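Local coordinates for vacuolar-sorting protein BRO1 (PDB 1ZB1), which acts at endosomes in sorting cargo proteins into multivesicular bodies and recruits the deubiquitinase DOA4, the Bro1 domain described here possibly binding SNF7, at residues A[215-219]-A[255-259]; A[222-226]-A[248-252]; A[187-191]-A[341-345]; A[273-279]-A[327-333]; A[177-181]-A[227-231]. All blocks are in the same frame, centred on the assembly; numbering follows the deposited sequence.

Contact 1 of 5, residues A[215-219]-A[255-259]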
# COMPACT_ATOMS: atom_id res chain seq x y z
N SER A 215 0.74 -18.62 0.79
CA SER A 215 -0.37 -18.32 1.68
C SER A 215 0.16 -18.00 3.07
O SER A 215 -0.34 -17.10 3.73
CB SER A 215 -1.34 -19.50 1.77
OG SER A 215 -2.07 -19.63 0.57
N ARG A 216 1.19 -18.73 3.50
CA ARG A 216 1.75 -18.48 4.81
C ARG A 216 2.33 -17.07 4.86
O ARG A 216 2.19 -16.37 5.86
CB ARG A 216 2.85 -19.49 5.14
CG ARG A 216 3.36 -19.35 6.56
CD ARG A 216 2.24 -19.58 7.56
NE ARG A 216 2.51 -19.00 8.87
CZ ARG A 216 3.54 -19.34 9.65
NH1 ARG A 216 4.40 -20.27 9.25
NH2 ARG A 216 3.70 -18.75 10.83
N ALA A 217 2.97 -16.66 3.77
CA ALA A 217 3.55 -15.33 3.71
C ALA A 217 2.46 -14.26 3.80
O ALA A 217 2.63 -13.24 4.47
CB ALA A 217 4.36 -15.17 2.42
N THR A 218 1.33 -14.51 3.14
CA THR A 218 0.21 -13.56 3.17
C THR A 218 -0.25 -13.37 4.61
O THR A 218 -0.51 -12.25 5.06
CB THR A 218 -0.97 -14.07 2.32
OG1 THR A 218 -0.53 -14.30 0.98
CG2 THR A 218 -2.10 -13.03 2.30
N CYS A 219 -0.34 -14.49 5.33
CA CYS A 219 -0.74 -14.47 6.73
C CYS A 219 0.24 -13.63 7.55
O CYS A 219 -0.16 -12.73 8.28
CB CYS A 219 -0.79 -15.90 7.29
SG CYS A 219 -0.82 -15.96 9.10
N TYR A 255 -5.80 -16.92 5.80
CA TYR A 255 -4.67 -17.35 4.99
C TYR A 255 -3.82 -18.38 5.71
O TYR A 255 -3.19 -19.23 5.08
CB TYR A 255 -3.88 -16.13 4.51
CG TYR A 255 -4.60 -15.45 3.36
CD1 TYR A 255 -4.79 -16.13 2.15
CD2 TYR A 255 -5.19 -14.20 3.51
CE1 TYR A 255 -5.55 -15.57 1.12
CE2 TYR A 255 -5.96 -13.64 2.48
CZ TYR A 255 -6.13 -14.33 1.29
OH TYR A 255 -6.90 -13.81 0.28
N LYS A 256 -3.82 -18.34 7.04
CA LYS A 256 -3.08 -19.33 7.80
C LYS A 256 -3.79 -20.67 7.56
O LYS A 256 -3.16 -21.71 7.40
CB LYS A 256 -3.09 -18.99 9.29
CG LYS A 256 -2.49 -20.07 10.17
CD LYS A 256 -1.23 -19.60 10.86
CE LYS A 256 -1.51 -18.46 11.83
NZ LYS A 256 -0.28 -18.08 12.58
N SER A 257 -5.12 -20.62 7.54
CA SER A 257 -5.94 -21.81 7.30
C SER A 257 -5.68 -22.37 5.90
O SER A 257 -5.49 -23.57 5.73
CB SER A 257 -7.43 -21.47 7.43
OG SER A 257 -8.24 -22.56 7.01
N LEU A 258 -5.69 -21.48 4.91
CA LEU A 258 -5.47 -21.87 3.53
C LEU A 258 -4.10 -22.52 3.36
O LEU A 258 -3.94 -23.46 2.57
CB LEU A 258 -5.56 -20.64 2.62
CG LEU A 258 -5.87 -20.92 1.15
CD1 LEU A 258 -7.28 -21.49 1.04
CD2 LEU A 258 -5.75 -19.63 0.33
N SER A 259 -3.13 -22.03 4.12
CA SER A 259 -1.77 -22.55 4.07
C SER A 259 -1.71 -23.99 4.59
O SER A 259 -1.10 -24.86 3.97
CB SER A 259 -0.84 -21.66 4.90
OG SER A 259 0.48 -22.14 4.85
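S215, T218 and C219 of helix 208-230 pack against Y255, K256 and S259 of helix 242-269 in a buried antiparallel helix pair, on a hairpin of consecutive helices in the Bro1 domain. The short axes come within 7.7 Å of each other at 161°, a close spacing that small residues permit: S215 CB and S259 CB are 3.8 Å apart. Neither serine hydroxyl bonds to the opposite segment. S215 OG is satisfied by I211 O, whereas S259 OG reaches S212 O and so still ties the two helices together just beyond the contact.

The T218 methyl CG2 rests over one face of the Y255 ring, 3.8 Å from its centroid and offset toward the rim, a CH-pi contact. With chi1 (to OG1) at -57°, OG1 turns to L214 O and CG2, anti to the T218 backbone N, meets the ring. The Y255 hydroxyl is held by E192 of helix 176-198, which limits the ring's freedom. The K256 chain bends twice to run past C219, with its CE 3.8 Å from C219 SG. The lysine suits this place because its methylenes cover the sulfur. K256 and R216 are both partly exposed, and K256 NZ lies 4.4 Å from R216 NH2; any like-charge repulsion is probably mild and screened by solvent, leaving apolar fit as the main chemistry between the segments.

Contact 2 of 5, residues A[222-226]-A[248-252]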
# COMPACT_ATOMS: atom_id res chain seq x y z
N PHE A 222 -0.18 -9.83 6.95
CA PHE A 222 -1.33 -9.22 7.61
C PHE A 222 -1.13 -9.23 9.13
O PHE A 222 -1.70 -8.41 9.84
CB PHE A 222 -2.62 -9.93 7.20
CG PHE A 222 -3.17 -9.46 5.88
CD1 PHE A 222 -3.70 -8.18 5.75
CD2 PHE A 222 -3.12 -10.28 4.76
CE1 PHE A 222 -4.18 -7.72 4.52
CE2 PHE A 222 -3.59 -9.84 3.52
CZ PHE A 222 -4.12 -8.55 3.40
N GLN A 223 -0.29 -10.15 9.60
CA GLN A 223 0.03 -10.25 11.03
C GLN A 223 0.71 -8.94 11.47
O GLN A 223 0.52 -8.48 12.60
CB GLN A 223 0.98 -11.44 11.26
CG GLN A 223 1.39 -11.69 12.71
CD GLN A 223 0.22 -12.07 13.60
OE1 GLN A 223 -0.48 -11.20 14.12
NE2 GLN A 223 -0.00 -13.37 13.76
N LYS A 224 1.50 -8.35 10.58
CA LYS A 224 2.20 -7.10 10.86
C LYS A 224 1.21 -5.95 11.09
O LYS A 224 1.39 -5.14 11.99
CB LYS A 224 3.12 -6.71 9.71
CG LYS A 224 4.36 -7.56 9.53
CD LYS A 224 5.19 -6.98 8.38
CE LYS A 224 6.46 -7.78 8.11
NZ LYS A 224 7.19 -7.23 6.92
N CYS A 225 0.19 -5.88 10.24
CA CYS A 225 -0.84 -4.85 10.33
C CYS A 225 -1.67 -5.08 11.58
O CYS A 225 -2.03 -4.13 12.29
CB CYS A 225 -1.75 -4.89 9.09
SG CYS A 225 -0.89 -4.69 7.49
N HIS A 226 -1.97 -6.34 11.84
CA HIS A 226 -2.74 -6.73 13.02
C HIS A 226 -2.02 -6.24 14.27
O HIS A 226 -2.61 -5.58 15.11
CB HIS A 226 -2.86 -8.26 13.07
CG HIS A 226 -3.51 -8.77 14.32
ND1 HIS A 226 -4.87 -8.92 14.45
CD2 HIS A 226 -2.98 -9.14 15.51
CE1 HIS A 226 -5.16 -9.36 15.66
NE2 HIS A 226 -4.02 -9.51 16.32
N VAL A 248 -8.44 -7.23 8.63
CA VAL A 248 -7.04 -7.64 8.70
C VAL A 248 -6.95 -8.90 9.55
O VAL A 248 -6.24 -9.86 9.21
CB VAL A 248 -6.17 -6.51 9.31
CG1 VAL A 248 -4.81 -7.06 9.73
CG2 VAL A 248 -5.98 -5.39 8.29
N THR A 249 -7.67 -8.91 10.66
CA THR A 249 -7.67 -10.07 11.56
C THR A 249 -8.26 -11.29 10.87
O THR A 249 -7.75 -12.40 11.01
CB THR A 249 -8.46 -9.77 12.85
OG1 THR A 249 -7.82 -8.69 13.55
CG2 THR A 249 -8.50 -11.00 13.74
N CYS A 250 -9.34 -11.09 10.12
CA CYS A 250 -9.97 -12.20 9.41
C CYS A 250 -8.98 -12.80 8.41
O CYS A 250 -8.76 -14.02 8.38
CB CYS A 250 -11.22 -11.71 8.69
SG CYS A 250 -12.17 -13.02 7.89
N LYS A 251 -8.37 -11.94 7.60
CA LYS A 251 -7.41 -12.38 6.59
C LYS A 251 -6.23 -13.15 7.17
O LYS A 251 -5.81 -14.16 6.60
CB LYS A 251 -6.91 -11.19 5.76
CG LYS A 251 -7.95 -10.62 4.78
CD LYS A 251 -7.35 -9.59 3.82
CE LYS A 251 -8.37 -9.15 2.76
NZ LYS A 251 -7.84 -8.11 1.83
N LEU A 252 -5.69 -12.70 8.30
CA LEU A 252 -4.55 -13.40 8.87
C LEU A 252 -4.90 -14.85 9.23
O LEU A 252 -4.13 -15.76 8.94
CB LEU A 252 -3.99 -12.64 10.08
CG LEU A 252 -4.53 -12.80 11.49
CD1 LEU A 252 -4.05 -14.11 12.10
CD2 LEU A 252 -4.01 -11.63 12.33
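An antiparallel helical hairpin, in which helix 208-230 leads into helix 242-269, is held here by F222 and H226 against V248, T249, K251 and L252. The F222 ring carries K251 CD over one face, 3.8 Å from the centroid, so the extended lysine chain makes a CH-pi contact on its way past. Lysine is apt because its long apolar stem can cross a phenylalanine while its amine goes further: K251 NZ forms a salt bridge with E192 and a hydrogen bond with Y9 O.

V248 CG1 fills the groove beside the opposing backbone, 3.4 Å from F222 O and 3.8 Å from C225 CB. The H226 imidazole is engaged on two sides. At its edge, in the ring plane, H226 ND1 and T249 OG1 share a bent hydrogen bond of 3.1 Å in which either may donate; T249 OG1 also bonds to K245 O. Over one face comes L252 CD2, 3.5 Å from H226 CG. L252 has CG between its backbone N and carbonyl carbon (chi1 86°), the less roomy choice on a helix, and this brings the branch across to the imidazole.

The short axes run at 145° to each other and approach to 8.8 Å. Helix 176-198 adjoins through A188 and E192 at F222 and through N184 and I185 at C225, while F11 of a loop lies on V248 and F293 of another on T249.

Contact 3 of 5, residues A[187-191]-A[341-345]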
# COMPACT_ATOMS: atom_id res chain seq x y z
N HIS A 187 1.89 -4.04 0.94
CA HIS A 187 2.70 -5.24 0.73
C HIS A 187 1.81 -6.48 0.92
O HIS A 187 1.82 -7.40 0.09
CB HIS A 187 3.86 -5.26 1.72
CG HIS A 187 4.84 -6.37 1.49
ND1 HIS A 187 5.94 -6.58 2.29
CD2 HIS A 187 4.88 -7.34 0.53
CE1 HIS A 187 6.61 -7.63 1.85
NE2 HIS A 187 5.99 -8.11 0.79
N ALA A 188 1.05 -6.50 2.00
CA ALA A 188 0.17 -7.63 2.28
C ALA A 188 -0.83 -7.86 1.15
O ALA A 188 -1.03 -9.00 0.73
CB ALA A 188 -0.59 -7.40 3.60
N GLU A 189 -1.44 -6.79 0.65
CA GLU A 189 -2.42 -6.90 -0.43
C GLU A 189 -1.78 -7.37 -1.73
O GLU A 189 -2.38 -8.15 -2.48
CB GLU A 189 -3.15 -5.58 -0.66
CG GLU A 189 -4.02 -5.14 0.52
CD GLU A 189 -4.85 -3.90 0.23
OE1 GLU A 189 -4.41 -3.08 -0.61
OE2 GLU A 189 -5.93 -3.74 0.84
N ALA A 190 -0.57 -6.90 -2.02
CA ALA A 190 0.12 -7.32 -3.23
C ALA A 190 0.36 -8.84 -3.19
O ALA A 190 0.08 -9.55 -4.16
CB ALA A 190 1.46 -6.58 -3.36
N GLN A 191 0.86 -9.33 -2.05
CA GLN A 191 1.12 -10.76 -1.86
C GLN A 191 -0.20 -11.53 -1.99
O GLN A 191 -0.26 -12.57 -2.66
CB GLN A 191 1.72 -11.00 -0.47
CG GLN A 191 1.98 -12.48 -0.09
CD GLN A 191 3.11 -13.11 -0.90
OE1 GLN A 191 3.98 -12.42 -1.42
NE2 GLN A 191 3.10 -14.44 -1.00
N LEU A 341 6.86 -17.84 1.73
CA LEU A 341 7.52 -17.34 0.53
C LEU A 341 6.94 -15.98 0.13
O LEU A 341 5.81 -15.91 -0.36
CB LEU A 341 7.36 -18.33 -0.62
CG LEU A 341 8.01 -17.92 -1.95
CD1 LEU A 341 9.52 -17.86 -1.76
CD2 LEU A 341 7.65 -18.91 -3.05
N ASP A 342 7.72 -14.92 0.35
CA ASP A 342 7.32 -13.55 0.01
C ASP A 342 7.64 -13.32 -1.47
O ASP A 342 8.81 -13.29 -1.85
CB ASP A 342 8.14 -12.57 0.86
CG ASP A 342 7.61 -11.14 0.79
OD1 ASP A 342 6.97 -10.77 -0.21
OD2 ASP A 342 7.84 -10.39 1.76
N ALA A 343 6.61 -13.13 -2.29
CA ALA A 343 6.81 -12.93 -3.73
C ALA A 343 6.92 -11.48 -4.21
O ALA A 343 7.09 -11.23 -5.40
CB ALA A 343 5.70 -13.64 -4.50
N ILE A 344 6.81 -10.53 -3.29
CA ILE A 344 6.86 -9.12 -3.67
C ILE A 344 8.22 -8.45 -3.45
O ILE A 344 8.69 -8.33 -2.33
CB ILE A 344 5.75 -8.31 -2.92
CG1 ILE A 344 4.37 -8.65 -3.49
CG2 ILE A 344 5.98 -6.81 -3.10
CD1 ILE A 344 3.98 -10.08 -3.34
N LYS A 345 8.82 -8.02 -4.55
CA LYS A 345 10.11 -7.34 -4.51
C LYS A 345 9.86 -5.87 -4.84
O LYS A 345 9.59 -5.53 -5.99
CB LYS A 345 11.07 -7.95 -5.54
CG LYS A 345 11.34 -9.44 -5.33
CD LYS A 345 12.28 -9.98 -6.41
CE LYS A 345 12.56 -11.46 -6.22
NZ LYS A 345 13.51 -11.98 -7.24
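H187 and D342 each hold CG anti to the backbone N (chi1 -173° and -168°), and the two side chains reach out from opposite directions until D342 OD1 stands at the edge of the H187 ring, the ring and carboxylate planes 26° apart. H187 NE2 donates to the syn lone pair of D342 OD1 over 3.0 Å, nearly straight and in the imidazole plane. The same oxygen accepts I344 N at 3.1 Å from its anti side, somewhat out of the carboxylate plane, which closes an Asx turn. Two donors thus grip OD1 and fix the rotation of the carboxylate, whose negative charge would tend to polarise the imidazole.

Residues 341-345 belong to the long loop between helices 303-322 and 349-371 of the Bro1 domain, which runs here along helix 176-198. Q191, its chain bent at chi2, turns its amide to the loop backbone: OE1 takes A343 N at 2.9 Å, and NE2 gives a weak bond to L341 O at 3.1 Å. Glutamine suits this spot because it offers both an acceptor and a donor; NE2 also bonds to L214 O of helix 208-230.

I344 supplies the apolar part of the contact. Its CG1 lies 3.6 Å from A190 CB, where a small residue leaves room for the branched chain, and its CB sits 3.7 Å from H187 CD2. The H187 ring is stacked with F156, and T153 of helix 146-165 adjoins A190 and I344.

Contact 4 of 5, residues A[273-279]-A[327-333]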
# COMPACT_ATOMS: atom_id res chain seq x y z
N VAL A 273 -0.71 -39.65 5.29
CA VAL A 273 -2.00 -39.40 5.92
C VAL A 273 -1.77 -39.45 7.42
O VAL A 273 -0.75 -39.96 7.88
CB VAL A 273 -3.02 -40.47 5.50
CG1 VAL A 273 -4.40 -40.11 6.02
CG2 VAL A 273 -3.04 -40.61 3.99
N GLY A 274 -2.72 -38.94 8.20
CA GLY A 274 -2.54 -38.94 9.64
C GLY A 274 -1.76 -37.70 9.99
O GLY A 274 -2.11 -36.95 10.90
N GLU A 275 -0.68 -37.47 9.25
CA GLU A 275 0.15 -36.29 9.44
C GLU A 275 -0.63 -35.20 8.71
O GLU A 275 -0.72 -34.06 9.17
CB GLU A 275 1.53 -36.49 8.81
CG GLU A 275 2.51 -35.37 9.09
CD GLU A 275 3.93 -35.73 8.70
OE1 GLU A 275 4.17 -35.99 7.51
OE2 GLU A 275 4.80 -35.75 9.59
N ALA A 276 -1.21 -35.59 7.58
CA ALA A 276 -2.01 -34.69 6.76
C ALA A 276 -3.30 -34.37 7.51
O ALA A 276 -3.78 -33.23 7.49
CB ALA A 276 -2.34 -35.35 5.43
N ILE A 277 -3.86 -35.38 8.17
CA ILE A 277 -5.08 -35.21 8.94
C ILE A 277 -4.84 -34.19 10.05
O ILE A 277 -5.73 -33.41 10.39
CB ILE A 277 -5.54 -36.56 9.55
CG1 ILE A 277 -5.96 -37.51 8.43
CG2 ILE A 277 -6.68 -36.34 10.54
CD1 ILE A 277 -6.27 -38.92 8.89
N ALA A 278 -3.64 -34.21 10.62
CA ALA A 278 -3.29 -33.29 11.68
C ALA A 278 -3.28 -31.85 11.17
O ALA A 278 -3.68 -30.93 11.88
CB ALA A 278 -1.92 -33.65 12.26
N PHE A 279 -2.84 -31.66 9.93
CA PHE A 279 -2.80 -30.32 9.34
C PHE A 279 -4.17 -29.85 8.88
O PHE A 279 -4.44 -28.65 8.87
CB PHE A 279 -1.80 -30.28 8.18
CG PHE A 279 -0.42 -29.90 8.62
CD1 PHE A 279 -0.09 -28.57 8.86
CD2 PHE A 279 0.55 -30.88 8.83
CE1 PHE A 279 1.18 -28.21 9.32
CE2 PHE A 279 1.82 -30.54 9.29
CZ PHE A 279 2.14 -29.20 9.53
N GLU A 327 -2.20 -45.04 11.20
CA GLU A 327 -1.10 -44.12 11.46
C GLU A 327 -1.51 -43.13 12.54
O GLU A 327 -2.67 -42.70 12.60
CB GLU A 327 -0.72 -43.35 10.19
CG GLU A 327 -0.14 -44.21 9.09
CD GLU A 327 0.27 -43.40 7.88
OE1 GLU A 327 1.13 -42.50 8.04
OE2 GLU A 327 -0.25 -43.66 6.77
N SER A 328 -0.57 -42.76 13.40
CA SER A 328 -0.85 -41.82 14.47
C SER A 328 -1.05 -40.42 13.92
O SER A 328 -0.65 -40.12 12.79
CB SER A 328 0.28 -41.83 15.50
OG SER A 328 1.51 -41.47 14.90
N VAL A 329 -1.67 -39.56 14.72
CA VAL A 329 -1.92 -38.18 14.32
C VAL A 329 -1.27 -37.25 15.33
O VAL A 329 -1.72 -37.14 16.47
CB VAL A 329 -3.44 -37.89 14.27
CG1 VAL A 329 -3.68 -36.44 13.89
CG2 VAL A 329 -4.11 -38.82 13.28
N PRO A 330 -0.19 -36.56 14.92
CA PRO A 330 0.52 -35.64 15.82
C PRO A 330 -0.44 -34.71 16.57
O PRO A 330 -1.40 -34.20 15.99
CB PRO A 330 1.43 -34.88 14.86
CG PRO A 330 1.78 -35.92 13.85
CD PRO A 330 0.44 -36.58 13.59
N ALA A 331 -0.18 -34.52 17.86
CA ALA A 331 -1.01 -33.66 18.69
C ALA A 331 -1.08 -32.26 18.10
O ALA A 331 -2.13 -31.81 17.64
CB ALA A 331 -0.44 -33.60 20.11
N VAL A 332 0.06 -31.57 18.10
CA VAL A 332 0.15 -30.23 17.55
C VAL A 332 1.21 -30.21 16.46
O VAL A 332 2.41 -30.28 16.73
CB VAL A 332 0.54 -29.20 18.64
CG1 VAL A 332 0.61 -27.81 18.04
CG2 VAL A 332 -0.49 -29.24 19.77
N VAL A 333 0.76 -30.12 15.21
CA VAL A 333 1.66 -30.10 14.07
C VAL A 333 2.68 -28.98 14.20
O VAL A 333 2.49 -28.03 14.96
CB VAL A 333 0.88 -29.89 12.75
CG1 VAL A 333 -0.09 -31.03 12.54
CG2 VAL A 333 0.15 -28.56 12.79
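V333 straddles the phenyl ring of F279, its CB over one face, 3.7 Å from the centroid and 19° off the normal, a CH-pi contact shifted toward the rim. The two methyls part over the ring: V333 CG2 lies 3.6 Å from F279 CE1, while CG1, anti to the V333 carbonyl carbon (chi1 -61°), leans to the helix and presses on A278 CB at 3.2 Å, tighter than an ordinary van der Waals contact. A beta-branched valine suits the loop side, its two methyls serving two neighbours. F279 and H263 of helix 242-269 also make an edge-to-face pair.

Four residues earlier in the loop, V329 lies against the start of the helix. Its CG1 is 3.7 Å from A278 CB and 3.4 Å from G274 O, while P330 CD is 4.0 Å from A278 CB. The single A278 methyl thus meets V333, V329 and P330, a spot that suits a small residue. G274 has a positive phi of 86°, a conformation that suits glycine, and S328 O comes to 3.9 Å from G274 CA. E327 OE1 lies 3.2 Å from V273 O; both are acceptors, so this is no hydrogen bond.

G274 occupies the N-cap of helix 275-290, and its O accepts A278 N in the first helical turn. This is a helix N-terminus covered by an extended, irregular part of the loop after helix 303-322, well away from the centre of the elongated Bro1 domain.

Contact 5 of 5, residues A[177-181]-A[227-231]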
# COMPACT_ATOMS: atom_id res chain seq x y z
N GLU A 177 5.12 6.01 11.91
CA GLU A 177 4.43 4.75 12.20
C GLU A 177 3.17 4.55 11.35
O GLU A 177 2.78 3.41 11.07
CB GLU A 177 4.09 4.65 13.69
CG GLU A 177 3.17 5.73 14.25
CD GLU A 177 3.88 7.06 14.51
OE1 GLU A 177 3.21 7.98 15.04
OE2 GLU A 177 5.09 7.19 14.21
N ASN A 178 2.55 5.64 10.92
CA ASN A 178 1.35 5.52 10.11
C ASN A 178 1.66 5.22 8.64
O ASN A 178 0.93 4.49 7.99
CB ASN A 178 0.48 6.77 10.24
CG ASN A 178 -0.10 6.92 11.64
OD1 ASN A 178 -0.41 5.93 12.30
ND2 ASN A 178 -0.26 8.16 12.10
N THR A 179 2.76 5.77 8.12
CA THR A 179 3.12 5.48 6.74
C THR A 179 3.69 4.06 6.67
O THR A 179 3.59 3.39 5.64
CB THR A 179 4.14 6.50 6.19
OG1 THR A 179 5.14 6.78 7.17
CG2 THR A 179 3.42 7.79 5.78
N ARG A 180 4.27 3.59 7.78
CA ARG A 180 4.80 2.23 7.82
C ARG A 180 3.60 1.26 7.75
O ARG A 180 3.64 0.24 7.06
CB ARG A 180 5.58 2.01 9.12
CG ARG A 180 6.15 0.60 9.29
CD ARG A 180 7.63 0.57 8.97
NE ARG A 180 7.89 0.25 7.57
CZ ARG A 180 9.03 0.50 6.94
NH1 ARG A 180 10.03 1.10 7.57
NH2 ARG A 180 9.17 0.14 5.67
N PHE A 181 2.55 1.61 8.48
CA PHE A 181 1.32 0.81 8.51
C PHE A 181 0.76 0.73 7.09
O PHE A 181 0.43 -0.34 6.60
CB PHE A 181 0.30 1.45 9.47
CG PHE A 181 -1.08 0.86 9.40
CD1 PHE A 181 -1.31 -0.48 9.71
CD2 PHE A 181 -2.17 1.65 9.03
CE1 PHE A 181 -2.59 -1.03 9.65
CE2 PHE A 181 -3.46 1.12 8.96
CZ PHE A 181 -3.67 -0.23 9.28
N ASP A 227 -0.73 -6.57 14.37
CA ASP A 227 0.08 -6.18 15.52
C ASP A 227 0.12 -4.67 15.75
O ASP A 227 0.14 -4.22 16.90
CB ASP A 227 1.52 -6.70 15.38
CG ASP A 227 1.61 -8.21 15.57
OD1 ASP A 227 0.62 -8.83 16.02
OD2 ASP A 227 2.69 -8.78 15.28
N PHE A 228 0.13 -3.89 14.68
CA PHE A 228 0.16 -2.44 14.82
C PHE A 228 -1.15 -1.90 15.38
O PHE A 228 -1.14 -1.01 16.22
CB PHE A 228 0.42 -1.77 13.47
CG PHE A 228 0.40 -0.27 13.53
CD1 PHE A 228 1.41 0.42 14.19
CD2 PHE A 228 -0.63 0.45 12.94
CE1 PHE A 228 1.39 1.82 14.26
CE2 PHE A 228 -0.66 1.84 13.00
CZ PHE A 228 0.35 2.52 13.66
N MET A 229 -2.26 -2.46 14.92
CA MET A 229 -3.58 -2.03 15.36
C MET A 229 -3.97 -2.60 16.72
O MET A 229 -4.98 -2.20 17.31
CB MET A 229 -4.63 -2.43 14.32
CG MET A 229 -4.28 -2.00 12.90
SD MET A 229 -5.39 -2.70 11.66
CE MET A 229 -6.60 -1.41 11.58
N LYS A 230 -3.18 -3.55 17.22
CA LYS A 230 -3.45 -4.18 18.51
C LYS A 230 -3.00 -3.29 19.67
O LYS A 230 -3.65 -3.24 20.71
CB LYS A 230 -2.73 -5.53 18.60
CG LYS A 230 -2.88 -6.22 19.95
CD LYS A 230 -2.09 -7.52 20.01
CE LYS A 230 -2.62 -8.54 19.01
NZ LYS A 230 -1.87 -9.82 19.08
N GLU A 231 -1.88 -2.59 19.47
CA GLU A 231 -1.35 -1.70 20.49
C GLU A 231 -2.38 -0.63 20.84
O GLU A 231 -2.26 0.07 21.84
CB GLU A 231 -0.06 -1.04 20.00
CG GLU A 231 -0.26 -0.07 18.85
CD GLU A 231 1.05 0.44 18.26
OE1 GLU A 231 1.00 1.33 17.38
OE2 GLU A 231 2.12 -0.06 18.68
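F181 and F228 meet where helix 176-198 packs on helix 208-230, in the mainly helical Bro1 domain of the TPR clan, and the contact is largely aromatic. The two ring planes lie 28° apart with centroids 5.1 Å from each other, but they are slid so far that the faces barely overlap. The closest approach is F181 CD1 to F228 CD2, 3.4 Å. Both phenylalanines place CG anti to the backbone N (chi1 170° and 177°), which carries each ring to the other helix.

Sulfur contributes a second kind of contact. M229, bent at chi3, brings SD to 4.8 Å from the F181 centroid in an oblique Met-aromatic contact, with its CG 3.8 Å from F181 CE1. A flexible thioether suits this place, where it packs on both the F181 ring and W244 of helix 242-269.

Polar atoms border the F228 ring without hydrogen bonds across the contact. The N178 amide stands nearly perpendicular to the ring, its ND2 bonding to V172 O, and its OD1 lies near the ring plane at the edge, 3.7 Å from F228 CZ. On an oblique approach to that same carbon comes E177 O, which also accepts F181 N.

Overall arrangement
Contacts 1 and 2 join the same two helices, 208-230 and 242-269. Contact 2 is nested within the loop closed by contact 1, their centres 10 Å apart, and C219 SG touches L252 O. Contact 5 carries helix 208-230 onto helix 176-198, and contact 3 sets the 341-345 loop on that helix. Contacts 1, 2 and 3 touch one another, A217 meeting L341 and F222 meeting A188; contact 5 joins them through contact 2, where C225 meets F181. Contact 4 touches none; its nearest is contact 1, about 6 Å between nearest atoms. Contacts 1, 2 and 5 are buried and mostly apolar or aromatic. The partly buried loop contacts differ: contact 3 relies on hydrogen bonds, contact 4 mainly on apolar packing, with no hydrogen bond between its segments.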